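Long-range contacts in dihydroorotase (Agrobacterium tumefaciens, PDB 2OGJ), which hydrolyses acetyl-(R)-mandelate and, less efficiently, acetyl glycolate in vitro, probably as a zinc-dependent esterase of the amidohydrolase superfamily with a TIM-barrel fold: residues 35-39 with 49-55; 70-74 with 325-329; 160-164 with 197-203; 216-221 with 247-251. All blocks are in the same frame, centred on the assembly; numbering follows the deposited sequence.

Interaction 1 of 4, residues 35-39 with 49-55; sequences STDIL and VGSALQA
The carbonyl oxygen of Asp-37 receives one hydrogen bond and a weaker CH...O contact from across the strand pair. Gly-50 N gives it the hydrogen bond, 3.1 Å at an N-H...O angle of 154°, and Val-49 CA adds the CH...O contact to the same Asp-37 O at 3.4 Å. The return bond, from Asp-37 N to Gly-50 O, is weak: 3.0 Å long but bent to 134°. Asp-37 and Gly-50 thus form a hydrogen-bonded antiparallel pair, and Ile-38 with Val-49 makes the adjoining non-hydrogen-bonded pair. These are the two arms of a beta hairpin, strands 36-40 and 46-50, in a small mixed sheet set apart from the barrel; strand 17-20 flanks 36-40 on its other side. Ile-38 and Val-49 lie side by side, their CG2 methyls 4.0 Å apart. Past Gly-50 the chain leaves the sheet and loops back, bringing Leu-53 CD1 to 3.6 Å from Asp-37 O and 3.9 Å from Leu-39 CB. With CG of Leu-39 anti to its own N (chi1 -179°), the branch reaches on toward the loop, where Leu-39 CD1 meets Ala-55 CB at 4.0 Å. The acid group of Asp-37 has a partner elsewhere: OD2 accepts a hydrogen bond from Asn-21 N.

Interaction 2 of 4, residues 70-74 with 325-329; sequences SPGWV and VTRNP
Trp-73 leans on Val-325 almost from the root of its side chain: CB lies 4.1 Å from Val-325 O, and CG is the first ring atom beneath the valine methyl CG1. Next comes CD1, 3.6 Å from Val-325 CG1, with NE1 following at 3.9 Å from that same Val-325 CG1. The methyl therefore sits over one face of the five-membered ring, a CH-pi contact 27° off the ring normal. Thr-326 CG2 comes to the ring's edge instead, near its plane. Beyond the two segments, Leu-304 and Met-308 of helix 304-313 also pack on the indole, and its ring meets that of Phe-352. Strand 68-75 is a stave of the TIM barrel and runs on toward the zinc ligands His-77 and His-79, while 325-329 leads into and begins helix 327-332, with Thr-326 at the N-cap position. The backbones are tied directly, Val-74 N to Val-325 O, 2.7 Å and nearly straight at 170°. One step on, Val-74 CB packs against Pro-329 CG at 3.7 Å. Thr-326 also lies crosswise to Pro-71, and its CG2 is 3.5 Å from Pro-71 O. The Thr-326 hydroxyl is taken up elsewhere, OG1 bonding to Val-322 O.

Interaction 3 of 4, residues 160-164 with 197-203; sequences ILECY and IAKILKV
Two neighbouring helices in the outer layer of the TIM barrel meet here, 157-165 and 189-201, with Leu-201 of the second set among Ile-160, Leu-161 and Tyr-164 of the first. The short helical segments run in roughly the same direction, at 37° to each other, and their axes approach to 11.1 Å, a separation bridged entirely by apolar groups. Leu-201 divides its two methyls between partners. CD1 reaches Ile-160 CG2 at 4.0 Å, the two side chains crossing at about a right angle, while CD2 touches Leu-161 CD2 and lies 3.6 Å from Tyr-164 CD2. The tyrosine ring leaves its helix with CG anti to the backbone N (chi1 179°), which carries it alongside Leu-201, the two side chains running antiparallel. Farther along the ring, Tyr-164 CE1 comes to 4.3 Å from Val-203 CG2. At the other end of the contact Ile-160 CG2 meets Ile-197 CG2, 3.9 Å away, and toward the outer side Leu-161 CD2 rests 4.0 Å from Ile-200 CG2. There a second subunit joins in, its Ser-237 packing on Leu-161 and its Glu-243 on Ile-200. On the inner side Ile-171 of strand 171-173 packs under Tyr-164, and Leu-174 under Leu-201 and Val-203. Helix 189-201 stops in a Schellman motif: Lys-202 has positive phi, Val-203 N bonds to Ala-198 O at 3.0 Å, and the chain turns inward toward strand 206-209. Helices that pack side by side around the outside of the strands in this way form the outer layer of a TIM barrel, the fold of this amidohydrolase.

Interaction 4 of 4, residues 216-221 with 247-251; sequences YDEVLE and LFNLA
Helical segments 216-221 and 247-251 run nearly parallel, 22° apart in direction, with their axes 10.1 Å from each other at closest approach. Leu-247 fills much of the space between them. Its CD1 stands over one face of the Tyr-216 ring, a CH-pi contact 4.2 Å from the centroid and 22° off the normal; its other methyl, CD2, lies 3.8 Å from Leu-220 CD2. A chi1 of -163° turns the Tyr-216 ring away from its own backbone N and out to Leu-247. Both helices belong to the outer layer of the TIM barrel: 216-222 follows strand 206-209, which carries the zinc ligand His-208, and 245-253 comes after strand 228-230, just beyond which lies the ligand His-231. Tyr-216 reaches inward between these elements, its OH bonded to Cys-232 O and its side chain about 7 Å from the side chain of His-231. One turn along, Leu-220 CD2 approaches Ala-251 CB at 4.0 Å, while Leu-250 CD2 lies 3.7 Å from Asp-217 O and also meets the bent side chain of Glu-221. Outward of the leucines, the Asp-217 carboxylate lies across Leu-247, OD1 coming to 3.6 Å from Leu-247 CG. Its charge is met from outside the chain: Asp-217 OD2 forms a salt bridge with Lys-196 NZ of the third subunit, and that lysine's side chain also packs on Leu-247.

How the interactions relate
From the N terminus, interaction 1 comes first and closes a short hairpin loop of nine residues in the small sheet set apart from the barrel. Interaction 2 opens next, on strand 68-75, and its loop closes only 250 residues later where the chain enters helix 327-332, so an early barrel strand is tied to the late part of the barrel. Interactions 3 and 4 both nest within that long loop, one after the other without crossing, and each joins a pair of helices in the barrel's outer layer. None of the four touches another; interactions 1 and 4 lie on opposite sides of the chain's centre, about 48 Å apart between centres.

Interaction 1 of 4, residues 35-39 with 49-55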
# COMPACT_ATOMS: atom_id res chain seq x y z
N SER A 35 -37.33 -42.53 -30.16
CA SER A 35 -37.72 -42.99 -28.84
C SER A 35 -37.20 -44.38 -28.48
O SER A 35 -37.13 -45.27 -29.33
CB SER A 35 -39.24 -42.99 -28.71
OG SER A 35 -39.64 -43.43 -27.43
N THR A 36 -36.85 -44.56 -27.21
CA THR A 36 -36.33 -45.83 -26.72
C THR A 36 -36.65 -46.00 -25.24
O THR A 36 -37.29 -45.15 -24.63
CB THR A 36 -34.80 -45.90 -26.87
OG1 THR A 36 -34.39 -45.07 -27.96
CG2 THR A 36 -34.36 -47.33 -27.17
N ASP A 37 -36.20 -47.11 -24.69
CA ASP A 37 -36.39 -47.41 -23.28
C ASP A 37 -34.99 -47.79 -22.77
O ASP A 37 -34.20 -48.38 -23.51
CB ASP A 37 -37.35 -48.60 -23.07
CG ASP A 37 -38.76 -48.34 -23.60
OD1 ASP A 37 -39.63 -49.20 -23.36
OD2 ASP A 37 -39.02 -47.31 -24.26
N ILE A 38 -34.67 -47.42 -21.53
CA ILE A 38 -33.37 -47.74 -20.97
C ILE A 38 -33.55 -48.47 -19.65
O ILE A 38 -34.37 -48.07 -18.82
CB ILE A 38 -32.52 -46.46 -20.74
CG1 ILE A 38 -32.49 -45.61 -22.01
CG2 ILE A 38 -31.09 -46.82 -20.36
CD1 ILE A 38 -31.75 -44.29 -21.87
N LEU A 39 -32.80 -49.55 -19.47
CA LEU A 39 -32.86 -50.34 -18.25
C LEU A 39 -31.59 -50.16 -17.41
O LEU A 39 -30.48 -50.46 -17.87
CB LEU A 39 -33.04 -51.82 -18.59
CG LEU A 39 -33.15 -52.74 -17.37
CD1 LEU A 39 -34.47 -52.47 -16.70
CD2 LEU A 39 -33.07 -54.19 -17.78
N VAL A 49 -30.89 -51.30 -23.73
CA VAL A 49 -31.47 -50.15 -24.40
C VAL A 49 -32.17 -50.65 -25.67
O VAL A 49 -31.54 -51.21 -26.57
CB VAL A 49 -30.39 -49.12 -24.79
CG1 VAL A 49 -31.04 -47.91 -25.48
CG2 VAL A 49 -29.64 -48.69 -23.56
N GLY A 50 -33.48 -50.44 -25.73
CA GLY A 50 -34.22 -50.90 -26.89
C GLY A 50 -35.65 -50.40 -26.97
O GLY A 50 -36.18 -49.85 -26.01
N SER A 51 -36.25 -50.63 -28.13
CA SER A 51 -37.62 -50.22 -28.45
C SER A 51 -38.69 -50.61 -27.42
O SER A 51 -39.75 -49.97 -27.35
CB SER A 51 -37.99 -50.77 -29.84
OG SER A 51 -39.17 -50.17 -30.33
N ALA A 52 -38.44 -51.64 -26.62
CA ALA A 52 -39.41 -52.05 -25.60
C ALA A 52 -38.90 -53.24 -24.81
O ALA A 52 -39.25 -54.38 -25.08
CB ALA A 52 -40.74 -52.40 -26.26
N LEU A 53 -38.07 -52.96 -23.81
CA LEU A 53 -37.47 -53.99 -22.98
C LEU A 53 -38.42 -54.54 -21.93
O LEU A 53 -39.48 -53.97 -21.68
CB LEU A 53 -36.23 -53.43 -22.30
CG LEU A 53 -35.47 -52.38 -23.10
CD1 LEU A 53 -34.38 -51.77 -22.23
CD2 LEU A 53 -34.89 -53.01 -24.35
N GLN A 54 -38.04 -55.65 -21.32
CA GLN A 54 -38.85 -56.26 -20.27
C GLN A 54 -38.03 -56.20 -18.99
O GLN A 54 -36.80 -56.24 -19.05
CB GLN A 54 -39.16 -57.69 -20.62
CG GLN A 54 -40.02 -57.88 -21.87
CD GLN A 54 -39.32 -57.44 -23.14
OE1 GLN A 54 -38.22 -57.91 -23.45
NE2 GLN A 54 -39.95 -56.55 -23.88
N ALA A 55 -38.68 -56.09 -17.84
CA ALA A 55 -37.96 -56.02 -16.57
C ALA A 55 -38.60 -56.82 -15.43
O ALA A 55 -39.77 -57.21 -15.51
CB ALA A 55 -37.79 -54.55 -16.15

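Interaction 2 of 4, residues 70-74 with 325-329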
# COMPACT_ATOMS: atom_id res chain seq x y z
N SER A 70 -30.64 -36.93 -22.06
CA SER A 70 -29.27 -36.67 -22.49
C SER A 70 -28.34 -36.98 -21.35
O SER A 70 -28.78 -37.26 -20.22
CB SER A 70 -29.10 -35.19 -22.87
OG SER A 70 -29.17 -34.33 -21.74
N PRO A 71 -27.03 -37.00 -21.62
CA PRO A 71 -26.15 -37.28 -20.48
C PRO A 71 -26.40 -36.17 -19.46
O PRO A 71 -26.80 -35.07 -19.84
CB PRO A 71 -24.75 -37.25 -21.11
CG PRO A 71 -24.94 -36.47 -22.38
CD PRO A 71 -26.27 -36.90 -22.87
N GLY A 72 -26.20 -36.46 -18.18
CA GLY A 72 -26.43 -35.46 -17.15
C GLY A 72 -25.84 -34.10 -17.44
O GLY A 72 -24.68 -33.98 -17.83
N TRP A 73 -26.65 -33.05 -17.27
CA TRP A 73 -26.22 -31.69 -17.51
C TRP A 73 -25.03 -31.33 -16.63
O TRP A 73 -24.97 -31.73 -15.46
CB TRP A 73 -27.35 -30.72 -17.24
CG TRP A 73 -28.46 -30.80 -18.23
CD1 TRP A 73 -28.44 -31.44 -19.44
CD2 TRP A 73 -29.73 -30.14 -18.14
NE1 TRP A 73 -29.63 -31.22 -20.11
CE2 TRP A 73 -30.44 -30.43 -19.33
CE3 TRP A 73 -30.34 -29.34 -17.16
CZ2 TRP A 73 -31.73 -29.94 -19.56
CZ3 TRP A 73 -31.61 -28.85 -17.39
CH2 TRP A 73 -32.30 -29.15 -18.59
N VAL A 74 -24.10 -30.57 -17.21
CA VAL A 74 -22.89 -30.11 -16.54
C VAL A 74 -22.88 -28.57 -16.42
O VAL A 74 -22.81 -27.88 -17.44
CB VAL A 74 -21.62 -30.51 -17.34
CG1 VAL A 74 -20.38 -30.03 -16.61
CG2 VAL A 74 -21.56 -32.02 -17.55
N VAL A 325 -23.82 -27.80 -22.66
CA VAL A 325 -24.25 -28.06 -21.30
C VAL A 325 -23.94 -29.51 -20.95
O VAL A 325 -24.24 -29.99 -19.87
CB VAL A 325 -25.76 -27.71 -21.18
CG1 VAL A 325 -26.61 -28.95 -21.21
CG2 VAL A 325 -26.00 -26.88 -19.95
N THR A 326 -23.29 -30.20 -21.88
CA THR A 326 -22.90 -31.59 -21.67
C THR A 326 -21.49 -31.90 -22.20
O THR A 326 -20.51 -31.84 -21.45
CB THR A 326 -23.91 -32.55 -22.33
OG1 THR A 326 -24.07 -32.19 -23.71
CG2 THR A 326 -25.25 -32.50 -21.62
N ARG A 327 -21.39 -32.21 -23.49
CA ARG A 327 -20.11 -32.56 -24.11
C ARG A 327 -19.02 -31.49 -24.02
O ARG A 327 -17.85 -31.81 -23.76
CB ARG A 327 -20.36 -32.93 -25.57
CG ARG A 327 -21.48 -33.95 -25.74
CD ARG A 327 -20.94 -35.29 -26.18
NE ARG A 327 -20.46 -35.20 -27.55
CZ ARG A 327 -19.59 -36.05 -28.08
NH1 ARG A 327 -19.12 -37.06 -27.35
NH2 ARG A 327 -19.19 -35.88 -29.33
N ASN A 328 -19.39 -30.23 -24.23
CA ASN A 328 -18.42 -29.15 -24.20
C ASN A 328 -17.83 -28.81 -22.84
O ASN A 328 -16.61 -28.73 -22.72
CB ASN A 328 -19.00 -27.89 -24.84
CG ASN A 328 -19.15 -28.03 -26.34
OD1 ASN A 328 -19.74 -27.19 -26.98
ND2 ASN A 328 -18.59 -29.10 -26.89
N PRO A 329 -18.67 -28.58 -21.81
CA PRO A 329 -18.11 -28.26 -20.50
C PRO A 329 -17.40 -29.49 -19.93
O PRO A 329 -16.48 -29.38 -19.12
CB PRO A 329 -19.35 -27.86 -19.69
CG PRO A 329 -20.41 -28.70 -20.29
CD PRO A 329 -20.14 -28.58 -21.77

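Interaction 3 of 4, residues 160-164 with 197-203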
# COMPACT_ATOMS: atom_id res chain seq x y z
N ILE A 160 -0.30 -23.91 -3.78
CA ILE A 160 -1.22 -24.27 -4.84
C ILE A 160 -0.73 -25.58 -5.45
O ILE A 160 -1.51 -26.49 -5.72
CB ILE A 160 -1.27 -23.19 -5.93
CG1 ILE A 160 -2.01 -21.95 -5.42
CG2 ILE A 160 -1.95 -23.75 -7.17
CD1 ILE A 160 -2.00 -20.75 -6.38
N LEU A 161 0.58 -25.69 -5.67
CA LEU A 161 1.11 -26.92 -6.23
C LEU A 161 0.87 -28.08 -5.26
O LEU A 161 0.53 -29.18 -5.68
CB LEU A 161 2.61 -26.80 -6.53
CG LEU A 161 3.06 -25.85 -7.64
CD1 LEU A 161 4.52 -26.12 -7.96
CD2 LEU A 161 2.22 -26.05 -8.87
N GLU A 162 1.06 -27.81 -3.97
CA GLU A 162 0.85 -28.84 -2.97
C GLU A 162 -0.63 -29.25 -2.97
O GLU A 162 -0.96 -30.43 -3.07
CB GLU A 162 1.29 -28.32 -1.59
CG GLU A 162 1.27 -29.36 -0.49
CD GLU A 162 1.27 -28.74 0.90
OE1 GLU A 162 0.41 -27.86 1.15
OE2 GLU A 162 2.12 -29.13 1.73
N CYS A 163 -1.52 -28.26 -2.90
CA CYS A 163 -2.97 -28.50 -2.91
C CYS A 163 -3.46 -29.32 -4.11
O CYS A 163 -4.28 -30.23 -3.96
CB CYS A 163 -3.74 -27.17 -2.87
SG CYS A 163 -5.54 -27.36 -2.66
N TYR A 164 -2.97 -29.00 -5.29
CA TYR A 164 -3.37 -29.70 -6.51
C TYR A 164 -2.92 -31.15 -6.55
O TYR A 164 -3.66 -32.01 -7.03
CB TYR A 164 -2.82 -28.98 -7.74
CG TYR A 164 -3.20 -29.68 -9.01
CD1 TYR A 164 -4.46 -29.51 -9.57
CD2 TYR A 164 -2.32 -30.57 -9.62
CE1 TYR A 164 -4.84 -30.22 -10.70
CE2 TYR A 164 -2.69 -31.29 -10.75
CZ TYR A 164 -3.95 -31.11 -11.28
OH TYR A 164 -4.33 -31.86 -12.38
N ILE A 197 1.32 -20.74 -13.49
CA ILE A 197 1.00 -21.86 -12.59
C ILE A 197 0.15 -22.91 -13.29
O ILE A 197 0.41 -24.11 -13.15
CB ILE A 197 0.29 -21.36 -11.31
CG1 ILE A 197 1.24 -20.45 -10.50
CG2 ILE A 197 -0.16 -22.54 -10.46
CD1 ILE A 197 0.56 -19.52 -9.48
N ALA A 198 -0.85 -22.46 -14.05
CA ALA A 198 -1.71 -23.37 -14.81
C ALA A 198 -0.85 -24.22 -15.77
O ALA A 198 -1.04 -25.43 -15.87
CB ALA A 198 -2.77 -22.57 -15.58
N LYS A 199 0.09 -23.57 -16.46
CA LYS A 199 0.99 -24.27 -17.37
C LYS A 199 1.84 -25.29 -16.61
O LYS A 199 2.07 -26.39 -17.09
CB LYS A 199 1.92 -23.27 -18.10
CG LYS A 199 1.20 -22.39 -19.13
CD LYS A 199 2.08 -22.08 -20.36
CE LYS A 199 3.27 -21.20 -20.04
NZ LYS A 199 2.87 -19.84 -19.60
N ILE A 200 2.28 -24.92 -15.41
CA ILE A 200 3.08 -25.83 -14.59
C ILE A 200 2.26 -27.04 -14.17
O ILE A 200 2.75 -28.17 -14.23
CB ILE A 200 3.61 -25.14 -13.29
CG1 ILE A 200 4.68 -24.11 -13.65
CG2 ILE A 200 4.17 -26.18 -12.33
CD1 ILE A 200 5.17 -23.34 -12.46
N LEU A 201 1.02 -26.80 -13.75
CA LEU A 201 0.11 -27.86 -13.31
C LEU A 201 -0.42 -28.65 -14.48
O LEU A 201 -0.92 -29.76 -14.32
CB LEU A 201 -1.07 -27.28 -12.51
CG LEU A 201 -0.70 -26.68 -11.15
CD1 LEU A 201 -1.88 -25.97 -10.53
CD2 LEU A 201 -0.20 -27.79 -10.24
N LYS A 202 -0.27 -28.07 -15.67
CA LYS A 202 -0.75 -28.69 -16.90
C LYS A 202 -2.27 -28.78 -16.80
O LYS A 202 -2.86 -29.83 -17.06
CB LYS A 202 -0.14 -30.09 -17.07
CG LYS A 202 1.38 -30.07 -17.20
CD LYS A 202 1.96 -31.46 -17.52
CE LYS A 202 1.59 -32.47 -16.45
NZ LYS A 202 1.95 -33.85 -16.87
N VAL A 203 -2.89 -27.66 -16.46
CA VAL A 203 -4.32 -27.59 -16.28
C VAL A 203 -4.93 -26.33 -16.92
O VAL A 203 -4.25 -25.32 -17.11
CB VAL A 203 -4.62 -27.67 -14.75
CG1 VAL A 203 -4.56 -26.27 -14.13
CG2 VAL A 203 -5.93 -28.39 -14.49

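Interaction 4 of 4, residues 216-221 with 247-251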
# COMPACT_ATOMS: atom_id res chain seq x y z
N TYR A 216 -10.43 -7.09 -20.86
CA TYR A 216 -10.95 -8.27 -21.55
C TYR A 216 -10.01 -8.64 -22.69
O TYR A 216 -9.71 -9.80 -22.91
CB TYR A 216 -12.33 -7.93 -22.13
CG TYR A 216 -13.20 -9.11 -22.52
CD1 TYR A 216 -12.65 -10.27 -23.08
CD2 TYR A 216 -14.59 -9.04 -22.39
CE1 TYR A 216 -13.47 -11.33 -23.48
CE2 TYR A 216 -15.41 -10.10 -22.79
CZ TYR A 216 -14.84 -11.23 -23.34
OH TYR A 216 -15.64 -12.28 -23.74
N ASP A 217 -9.57 -7.62 -23.39
CA ASP A 217 -8.68 -7.77 -24.53
C ASP A 217 -7.34 -8.39 -24.12
O ASP A 217 -6.79 -9.25 -24.82
CB ASP A 217 -8.45 -6.39 -25.16
CG ASP A 217 -9.76 -5.59 -25.34
OD1 ASP A 217 -10.06 -5.22 -26.49
OD2 ASP A 217 -10.48 -5.33 -24.35
N GLU A 218 -6.83 -7.95 -22.98
CA GLU A 218 -5.56 -8.42 -22.46
C GLU A 218 -5.61 -9.88 -22.07
O GLU A 218 -4.68 -10.63 -22.33
CB GLU A 218 -5.13 -7.56 -21.26
CG GLU A 218 -4.58 -6.20 -21.65
CD GLU A 218 -4.21 -5.35 -20.44
OE1 GLU A 218 -3.16 -4.67 -20.48
OE2 GLU A 218 -4.98 -5.36 -19.45
N VAL A 219 -6.71 -10.28 -21.44
CA VAL A 219 -6.89 -11.66 -21.00
C VAL A 219 -6.91 -12.63 -22.18
O VAL A 219 -6.23 -13.65 -22.15
CB VAL A 219 -8.18 -11.83 -20.19
CG1 VAL A 219 -8.30 -13.27 -19.72
CG2 VAL A 219 -8.17 -10.88 -19.01
N LEU A 220 -7.71 -12.33 -23.20
CA LEU A 220 -7.77 -13.17 -24.39
C LEU A 220 -6.37 -13.36 -25.03
O LEU A 220 -6.07 -14.40 -25.62
CB LEU A 220 -8.72 -12.52 -25.41
CG LEU A 220 -10.19 -12.97 -25.48
CD1 LEU A 220 -10.74 -13.31 -24.10
CD2 LEU A 220 -11.01 -11.86 -26.14
N GLU A 221 -5.53 -12.33 -24.90
CA GLU A 221 -4.16 -12.37 -25.44
C GLU A 221 -3.32 -13.42 -24.71
O GLU A 221 -2.67 -14.24 -25.34
CB GLU A 221 -3.48 -11.00 -25.29
CG GLU A 221 -4.17 -9.81 -25.97
CD GLU A 221 -3.97 -9.75 -27.48
OE1 GLU A 221 -2.98 -10.34 -27.97
OE2 GLU A 221 -4.79 -9.09 -28.18
N LEU A 247 -12.36 -5.84 -29.99
CA LEU A 247 -12.53 -6.88 -28.98
C LEU A 247 -13.31 -8.03 -29.59
O LEU A 247 -12.94 -9.20 -29.45
CB LEU A 247 -13.31 -6.35 -27.77
CG LEU A 247 -13.18 -7.09 -26.43
CD1 LEU A 247 -14.53 -7.19 -25.80
CD2 LEU A 247 -12.60 -8.49 -26.60
N PHE A 248 -14.41 -7.70 -30.28
CA PHE A 248 -15.24 -8.72 -30.89
C PHE A 248 -14.42 -9.55 -31.85
O PHE A 248 -14.52 -10.78 -31.86
CB PHE A 248 -16.42 -8.13 -31.66
CG PHE A 248 -17.35 -9.18 -32.20
CD1 PHE A 248 -18.39 -9.68 -31.41
CD2 PHE A 248 -17.15 -9.72 -33.47
CE1 PHE A 248 -19.21 -10.71 -31.88
CE2 PHE A 248 -17.95 -10.74 -33.94
CZ PHE A 248 -18.99 -11.24 -33.14
N ASN A 249 -13.60 -8.90 -32.67
CA ASN A 249 -12.78 -9.59 -33.64
C ASN A 249 -11.78 -10.50 -32.95
O ASN A 249 -11.46 -11.58 -33.45
CB ASN A 249 -12.14 -8.59 -34.59
CG ASN A 249 -13.19 -7.80 -35.36
OD1 ASN A 249 -14.20 -8.36 -35.80
ND2 ASN A 249 -12.96 -6.51 -35.52
N LEU A 250 -11.28 -10.07 -31.80
CA LEU A 250 -10.31 -10.88 -31.09
C LEU A 250 -11.00 -12.09 -30.44
O LEU A 250 -10.48 -13.20 -30.48
CB LEU A 250 -9.58 -10.03 -30.04
CG LEU A 250 -8.49 -10.77 -29.25
CD1 LEU A 250 -7.50 -11.38 -30.21
CD2 LEU A 250 -7.79 -9.81 -28.31
N ALA A 251 -12.17 -11.88 -29.84
CA ALA A 251 -12.91 -12.96 -29.20
C ALA A 251 -13.24 -14.05 -30.21
O ALA A 251 -13.11 -15.25 -29.94
CB ALA A 251 -14.19 -12.42 -28.58